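PDB 3U0H: xylose isomerase domain protein from Alicyclobacillus acidocaldarius subsp. acidocaldarius, which is a putative isomerase of the xylose isomerase-like TIM-barrel family. Local coordinates for residues L222-G227 against R266-R271. Numbering follows the deposited sequence.
Sequences LLPGDG and RLVRER
R271 reaches from helix 261-280 to the loop 222-227, its chain extended from CG to NE, and grips a type II turn running from L223 to D226. NH1 of R271 serves two acceptors: it donates to the carbonyl O of P224 at 2.8 Å, close to the guanidinium plane, and more weakly to OD1 of D226, also at 2.8 Å. NH2 of R271 adds a bond of 3.0 Å to the same OD1 of D226, met on the syn side of the carboxylate. One oxygen is thus forked between both terminal nitrogens, while carboxylate and guanidinium planes stand 86° apart. The turn closes itself with D226 N bonded to L223 O at 2.9 Å; this bond takes up L223 O, and R271 takes up P224 O. G225 N and G227 N bond weakly to OD2 of D208. A leucine in place of R271 would probably leave P224 O without this donor and the D226 carboxylate without this countercharge. Beside the polar cluster, chi1 of 174° lays CG1 of V268 against CG of P224 at 3.6 Å and near its CD, which CG2 only skirts. The contact ties the loop after strand 201-206 to the C-terminal helix that follows the eighth strand of this TIM barrel.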
loop_
_atom_site.group_PDB
_atom_site.type_symbol
_atom_site.label_atom_id
_atom_site.label_comp_id
_atom_site.label_asym_id
_atom_site.label_seq_id
_atom_site.Cartn_x
_atom_site.Cartn_y
_atom_site.Cartn_z
ATOM N N LEU A 222 23.090 -24.363 -26.582
ATOM C CA LEU A 222 22.836 -25.630 -27.270
ATOM C C LEU A 222 21.397 -26.087 -26.938
ATOM O O LEU A 222 20.728 -25.538 -26.023
ATOM C CB LEU A 222 23.857 -26.651 -26.805
ATOM C CG LEU A 222 25.321 -26.530 -27.228
ATOM C CD1 LEU A 222 26.058 -27.817 -26.864
ATOM C CD2 LEU A 222 25.483 -26.257 -28.721
ATOM N N LEU A 223 20.929 -27.059 -27.708
ATOM C CA LEU A 223 19.633 -27.660 -27.503
ATOM C C LEU A 223 19.626 -28.413 -26.218
ATOM O O LEU A 223 20.601 -29.118 -25.938
ATOM C CB LEU A 223 19.334 -28.682 -28.581
ATOM C CG LEU A 223 19.349 -28.175 -30.018
ATOM C CD1 LEU A 223 18.915 -29.319 -30.966
ATOM C CD2 LEU A 223 18.469 -26.927 -30.120
ATOM N N PRO A 224 18.508 -28.332 -25.460
ATOM C CA PRO A 224 18.401 -29.148 -24.237
ATOM C C PRO A 224 18.888 -30.578 -24.473
ATOM O O PRO A 224 18.457 -31.229 -25.433
ATOM C CB PRO A 224 16.910 -29.150 -23.949
ATOM C CG PRO A 224 16.404 -27.907 -24.600
ATOM C CD PRO A 224 17.208 -27.759 -25.846
ATOM N N GLY A 225 19.814 -31.038 -23.634
ATOM C CA GLY A 225 20.364 -32.366 -23.775
ATOM C C GLY A 225 21.566 -32.587 -24.706
ATOM O O GLY A 225 22.072 -33.704 -24.773
ATOM N N ASP A 226 22.051 -31.581 -25.423
ATOM C CA ASP A 226 23.323 -31.775 -26.174
ATOM C C ASP A 226 24.596 -31.406 -25.352
ATOM O O ASP A 226 25.698 -31.493 -25.832
ATOM C CB ASP A 226 23.264 -31.009 -27.482
ATOM C CG ASP A 226 22.234 -31.580 -28.464
ATOM O OD1 ASP A 226 21.941 -32.790 -28.403
ATOM O OD2 ASP A 226 21.731 -30.819 -29.328
ATOM N N GLY A 227 24.442 -31.087 -24.070
ATOM C CA GLY A 227 25.573 -30.661 -23.240
ATOM C C GLY A 227 25.697 -31.306 -21.875
ATOM O O GLY A 227 25.292 -32.454 -21.698
ATOM N N ARG A 266 10.379 -30.760 -32.938
ATOM C CA ARG A 266 9.919 -32.105 -32.539
ATOM C C ARG A 266 10.886 -32.786 -31.594
ATOM O O ARG A 266 10.470 -33.334 -30.575
ATOM C CB ARG A 266 9.677 -32.985 -33.767
ATOM C CG ARG A 266 8.930 -34.292 -33.493
ATOM C CD ARG A 266 8.683 -35.114 -34.782
ATOM N NE ARG A 266 8.354 -34.269 -35.956
ATOM C CZ ARG A 266 7.138 -33.791 -36.248
ATOM N NH1 ARG A 266 6.074 -34.087 -35.489
ATOM N NH2 ARG A 266 6.986 -33.017 -37.322
ATOM N N LEU A 267 12.179 -32.719 -31.909
ATOM C CA LEU A 267 13.221 -33.361 -31.084
ATOM C C LEU A 267 13.276 -32.841 -29.644
ATOM O O LEU A 267 13.419 -33.603 -28.700
ATOM C CB LEU A 267 14.608 -33.216 -31.718
ATOM C CG LEU A 267 15.675 -34.127 -31.101
ATOM C CD1 LEU A 267 15.264 -35.602 -31.152
ATOM C CD2 LEU A 267 17.020 -33.915 -31.799
ATOM N N VAL A 268 13.164 -31.546 -29.464
ATOM C CA VAL A 268 13.268 -30.983 -28.106
ATOM C C VAL A 268 11.958 -31.223 -27.300
ATOM O O VAL A 268 12.005 -31.448 -26.094
ATOM C CB VAL A 268 13.654 -29.473 -28.191
ATOM C CG1 VAL A 268 13.642 -28.796 -26.808
ATOM C CG2 VAL A 268 14.995 -29.321 -28.881
ATOM N N ARG A 269 10.797 -31.162 -27.959
ATOM C CA ARG A 269 9.518 -31.569 -27.331
ATOM C C ARG A 269 9.650 -32.960 -26.725
ATOM O O ARG A 269 9.287 -33.127 -25.580
ATOM C CB ARG A 269 8.349 -31.667 -28.328
ATOM C CG ARG A 269 7.022 -31.290 -27.720
ATOM C CD ARG A 269 5.898 -32.273 -27.893
ATOM N NE ARG A 269 5.882 -32.847 -29.207
ATOM C CZ ARG A 269 6.011 -34.135 -29.508
ATOM N NH1 ARG A 269 6.021 -34.466 -30.779
ATOM N NH2 ARG A 269 6.138 -35.077 -28.591
ATOM N N GLU A 270 10.119 -33.919 -27.548
ATOM C CA GLU A 270 10.405 -35.307 -27.130
ATOM C C GLU A 270 11.419 -35.329 -26.039
ATOM O O GLU A 270 11.261 -35.984 -25.044
ATOM C CB GLU A 270 10.974 -36.158 -28.266
ATOM C CG GLU A 270 9.929 -36.711 -29.207
ATOM C CD GLU A 270 10.496 -37.149 -30.576
ATOM O OE1 GLU A 270 11.706 -37.526 -30.695
ATOM O OE2 GLU A 270 9.711 -37.082 -31.549
ATOM N N ARG A 271 12.494 -34.612 -26.237
ATOM C CA ARG A 271 13.491 -34.581 -25.211
ATOM C C ARG A 271 12.980 -34.027 -23.871
ATOM O O ARG A 271 13.333 -34.537 -22.813
ATOM C CB ARG A 271 14.665 -33.806 -25.711
ATOM C CG ARG A 271 15.480 -34.609 -26.702
ATOM C CD ARG A 271 16.694 -33.788 -27.088
ATOM N NE ARG A 271 17.637 -34.426 -28.001
ATOM C CZ ARG A 271 18.853 -33.947 -28.231
ATOM N NH1 ARG A 271 19.270 -32.834 -27.617
ATOM N NH2 ARG A 271 19.643 -34.550 -29.111
#